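Local coordinates for protein Rik1-associated factor 1 (Schizosaccharomyces pombe, PDB 4O9D) that helps establish heterochromatin as part of the Clr4 methyltransferase complex, which methylates histone H3, and is represented here by its WD-repeat propeller, at residues A232-T237 with A250-L255; S182-E187 with G202-H207; G213-F218 with Q227-A232. All blocks are in the same frame, centred on the assembly; numbering follows the deposited sequence.

Contact 1: A232-T237 with A250-L255; sequences ADEAFT and ASSNTL
F236 lays one face of its ring over S252: the CB of S252 stands 3.8 Å from the centroid of the F236 ring and only 3° off the ring normal, a CH-pi contact centred on the face. The methyl of A250 comes in at the ring edge instead, near its plane, with A250 CB 3.9 Å from F236 CD2. On the same side of the hairpin L215 also packs against F236 and A250, so the ring is wedged between its own blade and the preceding one.

The backbones are joined by three bonds. A235 and N253 form an antiparallel hydrogen-bonded pair, with N253 N 2.8 Å from A235 O and A235 N 3.1 Å from N253 O. Two residues on, past the non-hydrogen-bonded pair F236-S252, T237 N gives a nearly straight bond (171°) to S251 O. Strands 235-241 and 247-253 are thereby knitted into the inner hairpin of a beta-propeller blade, the first of the pair lying nearest the central channel.

Hydroxyls and a carboxylate make the polar contacts. S252 OG donates to E234 OE1 at 2.8 Å, approaching from above the carboxylate plane, and Y261 OH binds the same oxygen. E234 reaches them with its CG anti to its own carbonyl carbon (chi1 -58°) and the chain extended beyond, which brings its CD alongside T254 CG2. A leucine in this position has no carboxylate, and the hydroxyls of S252 and Y261 would probably be left without their common partner in a largely buried setting. At the other end S251 OG donates to T237 OG1 at 2.7 Å, and T237 OG1 is also bonded to I281 O. T237 CG2 lies 3.5 Å from N253 ND2, across an amide held at both ends by I281 N and D280 OD1.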
loop_
_atom_site.group_PDB
_atom_site.type_symbol
_atom_site.label_atom_id
_atom_site.label_comp_id
_atom_site.label_asym_id
_atom_site.label_seq_id
_atom_site.Cartn_x
_atom_site.Cartn_y
_atom_site.Cartn_z
ATOM N N ALA A 232 -12.922 -16.063 11.638
ATOM C CA ALA A 232 -13.487 -16.925 10.607
ATOM C C ALA A 232 -12.645 -16.850 9.336
ATOM O O ALA A 232 -11.801 -15.933 9.204
ATOM C CB ALA A 232 -14.921 -16.471 10.305
ATOM N N ASP A 233 -12.891 -17.761 8.384
ATOM C CA ASP A 233 -12.272 -17.646 7.056
ATOM C C ASP A 233 -13.001 -16.566 6.269
ATOM O O ASP A 233 -14.194 -16.707 5.974
ATOM C CB ASP A 233 -12.274 -18.979 6.293
ATOM C CG ASP A 233 -11.043 -19.846 6.616
ATOM O OD1 ASP A 233 -10.510 -19.734 7.749
ATOM O OD2 ASP A 233 -10.603 -20.622 5.730
ATOM N N GLU A 234 -12.277 -15.476 5.990
ATOM C CA GLU A 234 -12.822 -14.241 5.429
ATOM C C GLU A 234 -11.697 -13.658 4.560
ATOM O O GLU A 234 -10.520 -13.931 4.803
ATOM C CB GLU A 234 -13.186 -13.239 6.544
ATOM C CG GLU A 234 -14.210 -13.780 7.572
ATOM C CD GLU A 234 -14.333 -12.928 8.841
ATOM O OE1 GLU A 234 -13.519 -11.998 9.080
ATOM O OE2 GLU A 234 -15.253 -13.219 9.619
ATOM N N ALA A 235 -12.062 -12.871 3.557
ATOM C CA ALA A 235 -11.093 -12.302 2.619
ATOM C C ALA A 235 -10.513 -11.022 3.203
ATOM O O ALA A 235 -11.194 -9.988 3.272
ATOM C CB ALA A 235 -11.757 -12.012 1.281
ATOM N N PHE A 236 -9.251 -11.080 3.593
ATOM C CA PHE A 236 -8.594 -9.924 4.160
ATOM C C PHE A 236 -8.145 -8.966 3.071
ATOM O O PHE A 236 -7.616 -9.377 2.040
ATOM C CB PHE A 236 -7.458 -10.344 5.087
ATOM C CG PHE A 236 -7.961 -10.837 6.403
ATOM C CD1 PHE A 236 -8.517 -12.102 6.513
ATOM C CD2 PHE A 236 -7.951 -10.017 7.511
ATOM C CE1 PHE A 236 -9.044 -12.534 7.715
ATOM C CE2 PHE A 236 -8.476 -10.449 8.713
ATOM C CZ PHE A 236 -9.020 -11.693 8.820
ATOM N N THR A 237 -8.395 -7.684 3.330
ATOM C CA THR A 237 -8.253 -6.635 2.347
ATOM C C THR A 237 -7.195 -5.612 2.733
ATOM O O THR A 237 -6.665 -4.936 1.873
ATOM C CB THR A 237 -9.599 -5.879 2.110
ATOM O OG1 THR A 237 -10.087 -5.299 3.339
ATOM C CG2 THR A 237 -10.665 -6.818 1.537
ATOM N N ALA A 250 -6.477 -5.289 10.911
ATOM C CA ALA A 250 -6.677 -6.007 9.666
ATOM C C ALA A 250 -8.145 -5.966 9.325
ATOM O O ALA A 250 -8.979 -6.224 10.187
ATOM C CB ALA A 250 -6.251 -7.422 9.816
ATOM N N SER A 251 -8.471 -5.680 8.074
ATOM C CA SER A 251 -9.875 -5.656 7.673
ATOM C C SER A 251 -10.174 -6.820 6.739
ATOM O O SER A 251 -9.323 -7.256 5.985
ATOM C CB SER A 251 -10.231 -4.325 6.994
ATOM O OG SER A 251 -9.487 -4.150 5.762
ATOM N N SER A 252 -11.406 -7.320 6.779
ATOM C CA SER A 252 -11.822 -8.333 5.833
ATOM C C SER A 252 -13.230 -8.066 5.286
ATOM O O SER A 252 -14.013 -7.336 5.896
ATOM C CB SER A 252 -11.812 -9.704 6.522
ATOM O OG SER A 252 -12.798 -9.714 7.566
ATOM N N ASN A 253 -13.521 -8.665 4.129
ATOM C CA ASN A 253 -14.882 -8.757 3.599
ATOM C C ASN A 253 -15.411 -10.164 3.925
ATOM O O ASN A 253 -14.641 -11.134 3.886
ATOM C CB ASN A 253 -14.891 -8.544 2.073
ATOM C CG ASN A 253 -14.437 -7.127 1.659
ATOM O OD1 ASN A 253 -14.474 -6.193 2.457
ATOM N ND2 ASN A 253 -14.001 -6.986 0.418
ATOM N N THR A 254 -16.704 -10.270 4.246
ATOM C CA THR A 254 -17.312 -11.537 4.679
ATOM C C THR A 254 -18.467 -11.870 3.741
ATOM O O THR A 254 -18.679 -11.167 2.757
ATOM C CB THR A 254 -17.820 -11.455 6.144
ATOM O OG1 THR A 254 -19.062 -10.747 6.192
ATOM C CG2 THR A 254 -16.804 -10.748 7.036
ATOM N N LEU A 255 -19.220 -12.917 4.014
ATOM C CA LEU A 255 -20.362 -13.206 3.163
ATOM C C LEU A 255 -21.370 -12.037 3.197
ATOM O O LEU A 255 -21.903 -11.647 2.191
ATOM C CB LEU A 255 -21.009 -14.535 3.514
ATOM C CG LEU A 255 -20.195 -15.822 3.382
ATOM C CD1 LEU A 255 -20.982 -17.064 3.757
ATOM C CD2 LEU A 255 -19.570 -15.994 2.040
#

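Contact 2: S182-E187 with G202-H207; sequences SASLIE and GYDSFH
S184 OG donates to D204 OD1 at 2.8 Å, meeting the carboxylate from above its plane, 40° out of it. D204 can turn its acid group to S184 because CG sits between its backbone N and carbonyl carbon (chi1 58°). H134 ND1 bonds the same serine hydroxyl, so S184 links the acid to the imidazole. Beside them F206 turns a ring edge to S182, its CD1 3.4 Å from S182 OG. That hydroxyl is bonded to K149 O and receives a water that in turn accepts from F206 N, while K149 makes a cation-pi contact with the F206 ring. Behind this cluster A183 CB rests 4.0 Å from Y203 CE2.

The backbone sets these groups in place. S182 and D204 are paired by two bonds, the shorter of them S182 N to D204 O at 2.7 Å. Further along, G202 O accepts from both S184 N (2.9 Å) and L185 N (3.2 Å). A CB on G202 would probably come too close to L185 CD1, consistent with a glycine at this point. Two residues facing one make a classic beta bulge, set here in the inner hairpin of a propeller blade.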
loop_
_atom_site.group_PDB
_atom_site.type_symbol
_atom_site.label_atom_id
_atom_site.label_comp_id
_atom_site.label_asym_id
_atom_site.label_seq_id
_atom_site.Cartn_x
_atom_site.Cartn_y
_atom_site.Cartn_z
ATOM N N SER A 182 -5.136 -17.029 -1.911
ATOM C CA SER A 182 -4.034 -16.208 -2.417
ATOM C C SER A 182 -3.454 -15.436 -1.251
ATOM O O SER A 182 -4.199 -15.021 -0.369
ATOM C CB SER A 182 -4.522 -15.261 -3.496
ATOM O OG SER A 182 -4.841 -15.988 -4.685
ATOM N N ALA A 183 -2.131 -15.292 -1.212
ATOM C CA ALA A 183 -1.502 -14.435 -0.224
ATOM C C ALA A 183 -1.488 -13.041 -0.829
ATOM O O ALA A 183 -0.831 -12.804 -1.862
ATOM C CB ALA A 183 -0.102 -14.890 0.087
ATOM N N SER A 184 -2.207 -12.117 -0.197
ATOM C CA SER A 184 -2.368 -10.784 -0.777
ATOM C C SER A 184 -1.950 -9.600 0.113
ATOM O O SER A 184 -1.934 -8.468 -0.371
ATOM C CB SER A 184 -3.829 -10.589 -1.211
ATOM O OG SER A 184 -4.179 -11.517 -2.234
ATOM N N LEU A 185 -1.650 -9.842 1.390
ATOM C CA LEU A 185 -1.210 -8.777 2.307
ATOM C C LEU A 185 -0.023 -9.274 3.089
ATOM O O LEU A 185 0.027 -10.454 3.427
ATOM C CB LEU A 185 -2.325 -8.421 3.301
ATOM C CG LEU A 185 -3.637 -8.099 2.576
ATOM C CD1 LEU A 185 -4.819 -8.134 3.562
ATOM C CD2 LEU A 185 -3.500 -6.777 1.894
ATOM N N ILE A 186 0.896 -8.390 3.458
ATOM C CA ILE A 186 2.071 -8.856 4.211
ATOM C C ILE A 186 2.720 -7.710 4.971
ATOM O O ILE A 186 2.838 -6.594 4.445
ATOM C CB ILE A 186 3.067 -9.585 3.249
ATOM C CG1 ILE A 186 3.899 -10.657 3.979
ATOM C CG2 ILE A 186 3.993 -8.570 2.491
ATOM C CD1 ILE A 186 4.517 -11.707 3.018
ATOM N N GLU A 187 3.100 -7.967 6.225
ATOM C CA GLU A 187 3.786 -6.966 7.053
ATOM C C GLU A 187 4.753 -7.646 8.036
ATOM O O GLU A 187 4.478 -8.735 8.549
ATOM C CB GLU A 187 2.780 -6.131 7.890
ATOM C CG GLU A 187 1.651 -5.451 7.123
ATOM C CD GLU A 187 2.054 -4.129 6.442
ATOM O OE1 GLU A 187 1.401 -3.771 5.417
ATOM O OE2 GLU A 187 3.003 -3.460 6.931
ATOM N N GLY A 202 -1.901 -11.987 5.032
ATOM C CA GLY A 202 -3.349 -11.977 4.886
ATOM C C GLY A 202 -3.689 -12.681 3.603
ATOM O O GLY A 202 -3.029 -12.445 2.590
ATOM N N TYR A 203 -4.706 -13.547 3.649
ATOM C CA TYR A 203 -5.109 -14.321 2.483
ATOM C C TYR A 203 -6.513 -13.939 1.991
ATOM O O TYR A 203 -7.387 -13.556 2.787
ATOM C CB TYR A 203 -5.076 -15.833 2.801
ATOM C CG TYR A 203 -3.718 -16.369 3.207
ATOM C CD1 TYR A 203 -3.244 -16.225 4.511
ATOM C CD2 TYR A 203 -2.922 -17.066 2.302
ATOM C CE1 TYR A 203 -1.989 -16.736 4.896
ATOM C CE2 TYR A 203 -1.662 -17.565 2.676
ATOM C CZ TYR A 203 -1.215 -17.410 3.967
ATOM O OH TYR A 203 0.022 -17.915 4.331
ATOM N N ASP A 204 -6.732 -14.054 0.688
ATOM C CA ASP A 204 -8.066 -13.882 0.126
ATOM C C ASP A 204 -8.278 -14.962 -0.936
ATOM O O ASP A 204 -7.424 -15.807 -1.111
ATOM C CB ASP A 204 -8.267 -12.462 -0.416
ATOM C CG ASP A 204 -7.252 -12.076 -1.505
ATOM O OD1 ASP A 204 -6.561 -12.963 -2.061
ATOM O OD2 ASP A 204 -7.179 -10.867 -1.834
ATOM N N SER A 205 -9.409 -14.949 -1.629
ATOM C CA SER A 205 -9.737 -16.032 -2.547
ATOM C C SER A 205 -10.360 -15.554 -3.858
ATOM O O SER A 205 -11.482 -15.066 -3.878
ATOM C CB SER A 205 -10.702 -16.993 -1.863
ATOM O OG SER A 205 -11.836 -16.270 -1.383
ATOM N N PHE A 206 -9.646 -15.740 -4.967
ATOM C CA PHE A 206 -10.151 -15.323 -6.282
ATOM C C PHE A 206 -10.998 -16.401 -6.959
ATOM O O PHE A 206 -11.752 -16.114 -7.894
ATOM C CB PHE A 206 -8.989 -14.952 -7.202
ATOM C CG PHE A 206 -8.231 -13.743 -6.753
ATOM C CD1 PHE A 206 -7.273 -13.843 -5.761
ATOM C CD2 PHE A 206 -8.479 -12.512 -7.321
ATOM C CE1 PHE A 206 -6.572 -12.742 -5.349
ATOM C CE2 PHE A 206 -7.782 -11.400 -6.917
ATOM C CZ PHE A 206 -6.831 -11.511 -5.924
ATOM N N HIS A 207 -10.849 -17.643 -6.505
ATOM C CA HIS A 207 -11.694 -18.738 -6.971
ATOM C C HIS A 207 -13.080 -18.656 -6.315
ATOM O O HIS A 207 -13.964 -19.460 -6.610
ATOM C CB HIS A 207 -11.025 -20.093 -6.686
ATOM C CG HIS A 207 -9.777 -20.336 -7.485
ATOM N ND1 HIS A 207 -8.907 -21.375 -7.217
ATOM C CD2 HIS A 207 -9.257 -19.677 -8.550
ATOM C CE1 HIS A 207 -7.906 -21.342 -8.079
ATOM N NE2 HIS A 207 -8.094 -20.322 -8.899
HETATM O O HOH W 1 -7.254 -17.526 -4.723
#

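Contact 3: G213-F218 with Q227-A232; sequences GCLALF and QKFNTA
F229 points the edge of its ring at the peptide link between L215 and A216, with L215 O and A216 O both near the ring plane. The side chains of L215 and L217 cross that of F229 obliquely: L215 CG lies 3.6 Å from F229 CD2, and L217 CD1 lies 3.9 Å from F229 CZ. L215 gets there with CG opposite its own backbone N (chi1 -171°), a setting L217 shares. Over one face of the ring comes Q227 NE2, offset toward the rim and tied to Y268 O. Q227 CG leans on L217 CB at 3.9 Å.

K228 runs the other way. Its fully extended chain passes CE over C214 CB at 3.7 Å and carries NZ to a salt bridge with D233.

Beneath the side chains, L217 N bonds Q227 O at 2.8 Å, and the return bond from Q227 N is weak. F229 N still reaches L215 O, at 2.9 Å. Beyond it the chains diverge around an inverse gamma turn centred on N230, and a water accepts from L215 N while donating to F229 O and T231 OG1. The arrangement is the outer hairpin of a beta-propeller blade, whose last strand gives way to the connection leading inward to the next blade.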
loop_
_atom_site.group_PDB
_atom_site.type_symbol
_atom_site.label_atom_id
_atom_site.label_comp_id
_atom_site.label_asym_id
_atom_site.label_seq_id
_atom_site.Cartn_x
_atom_site.Cartn_y
_atom_site.Cartn_z
ATOM N N GLY A 213 -10.681 -16.598 3.037
ATOM C CA GLY A 213 -9.291 -16.241 3.262
ATOM C C GLY A 213 -8.992 -16.467 4.726
ATOM O O GLY A 213 -9.739 -17.179 5.440
ATOM N N CYS A 214 -7.920 -15.843 5.192
ATOM C CA CYS A 214 -7.540 -15.934 6.604
ATOM C C CYS A 214 -6.327 -15.031 6.883
ATOM O O CYS A 214 -5.777 -14.410 5.967
ATOM C CB CYS A 214 -7.202 -17.377 6.965
ATOM S SG CYS A 214 -5.827 -18.049 6.015
ATOM N N LEU A 215 -5.937 -14.971 8.154
ATOM C CA LEU A 215 -4.802 -14.175 8.597
ATOM C C LEU A 215 -3.871 -15.087 9.416
ATOM O O LEU A 215 -4.325 -15.750 10.363
ATOM C CB LEU A 215 -5.311 -12.983 9.430
ATOM C CG LEU A 215 -4.271 -11.921 9.789
ATOM C CD1 LEU A 215 -3.858 -11.154 8.501
ATOM C CD2 LEU A 215 -4.815 -11.001 10.852
ATOM N N ALA A 216 -2.598 -15.184 9.008
ATOM C CA ALA A 216 -1.641 -16.083 9.663
ATOM C C ALA A 216 -0.353 -15.382 10.096
ATOM O O ALA A 216 -0.042 -14.275 9.628
ATOM C CB ALA A 216 -1.290 -17.245 8.745
ATOM N N LEU A 217 0.398 -16.033 10.985
ATOM C CA LEU A 217 1.651 -15.476 11.456
ATOM C C LEU A 217 2.797 -16.441 11.192
ATOM O O LEU A 217 2.629 -17.657 11.349
ATOM C CB LEU A 217 1.569 -15.214 12.952
ATOM C CG LEU A 217 2.666 -14.327 13.558
ATOM C CD1 LEU A 217 2.548 -12.841 13.093
ATOM C CD2 LEU A 217 2.641 -14.444 15.104
ATOM N N PHE A 218 3.959 -15.896 10.820
ATOM C CA PHE A 218 5.167 -16.700 10.595
ATOM C C PHE A 218 6.349 -16.128 11.410
ATOM O O PHE A 218 6.402 -14.927 11.693
ATOM C CB PHE A 218 5.535 -16.690 9.111
ATOM C CG PHE A 218 4.614 -17.501 8.234
ATOM C CD1 PHE A 218 3.398 -16.977 7.798
ATOM C CD2 PHE A 218 4.980 -18.771 7.823
ATOM C CE1 PHE A 218 2.553 -17.730 6.980
ATOM C CE2 PHE A 218 4.154 -19.526 7.015
ATOM C CZ PHE A 218 2.934 -19.015 6.595
ATOM N N GLN A 227 1.016 -19.497 13.739
ATOM C CA GLN A 227 -0.391 -19.616 14.119
ATOM C C GLN A 227 -1.350 -19.019 13.067
ATOM O O GLN A 227 -0.969 -18.160 12.246
ATOM C CB GLN A 227 -0.631 -18.902 15.452
ATOM C CG GLN A 227 -0.687 -17.390 15.323
ATOM C CD GLN A 227 -0.871 -16.654 16.651
ATOM O OE1 GLN A 227 -0.281 -17.019 17.664
ATOM N NE2 GLN A 227 -1.672 -15.586 16.637
ATOM N N LYS A 228 -2.584 -19.509 13.073
ATOM C CA LYS A 228 -3.685 -18.782 12.431
ATOM C C LYS A 228 -4.279 -17.827 13.486
ATOM O O LYS A 228 -4.531 -18.235 14.631
ATOM C CB LYS A 228 -4.744 -19.766 11.929
ATOM C CG LYS A 228 -5.888 -19.161 11.122
ATOM C CD LYS A 228 -7.007 -20.206 10.905
ATOM C CE LYS A 228 -7.845 -19.898 9.649
ATOM N NZ LYS A 228 -8.931 -20.917 9.403
ATOM N N PHE A 229 -4.488 -16.558 13.126
ATOM C CA PHE A 229 -5.179 -15.654 14.035
ATOM C C PHE A 229 -6.638 -16.112 14.152
ATOM O O PHE A 229 -7.202 -16.651 13.199
ATOM C CB PHE A 229 -5.109 -14.213 13.531
ATOM C CG PHE A 229 -3.753 -13.579 13.687
ATOM C CD1 PHE A 229 -3.401 -12.957 14.872
ATOM C CD2 PHE A 229 -2.832 -13.621 12.661
ATOM C CE1 PHE A 229 -2.156 -12.363 15.024
ATOM C CE2 PHE A 229 -1.600 -13.024 12.801
ATOM C CZ PHE A 229 -1.256 -12.393 13.990
ATOM N N ASN A 230 -7.236 -15.900 15.313
ATOM C CA ASN A 230 -8.576 -16.453 15.567
ATOM C C ASN A 230 -9.677 -15.592 14.938
ATOM O O ASN A 230 -10.264 -14.773 15.605
ATOM C CB ASN A 230 -8.799 -16.621 17.077
ATOM C CG ASN A 230 -10.102 -17.353 17.411
ATOM O OD1 ASN A 230 -10.608 -18.152 16.627
ATOM N ND2 ASN A 230 -10.658 -17.047 18.573
ATOM N N THR A 231 -9.925 -15.781 13.642
ATOM C CA THR A 231 -11.088 -15.199 12.963
ATOM C C THR A 231 -11.703 -16.285 12.111
ATOM O O THR A 231 -11.074 -17.300 11.862
ATOM C CB THR A 231 -10.711 -14.064 11.975
ATOM O OG1 THR A 231 -10.135 -14.624 10.778
ATOM C CG2 THR A 231 -9.730 -13.089 12.612
ATOM N N ALA A 232 -12.922 -16.063 11.638
ATOM C CA ALA A 232 -13.487 -16.925 10.607
ATOM C C ALA A 232 -12.645 -16.850 9.336
ATOM O O ALA A 232 -11.801 -15.933 9.204
ATOM C CB ALA A 232 -14.921 -16.471 10.305
HETATM O O HOH W 2 -7.571 -16.107 10.366
#

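In the fold
The three contacts illustrate how a propeller is built from repeated four-stranded blades. Contact 2 comes first along the chain and contact 3 second; they join the inner and outer strand pairs of one sheet, whose middle strands are linked by a probable hydrogen bond from Y203 N to C214 O. Contact 1 follows, sharing A232 with contact 3, and opens the next blade. Centres lie about 10 Å apart for contacts 1 and 2 and about 11 Å for the other pairs. Between blades, Y203 O probably accepts from F236 N, and the D233-K228 salt bridge ties the crossing to strand 224-228, so neighbouring blades of this eight-sheet ring are fastened at their seam.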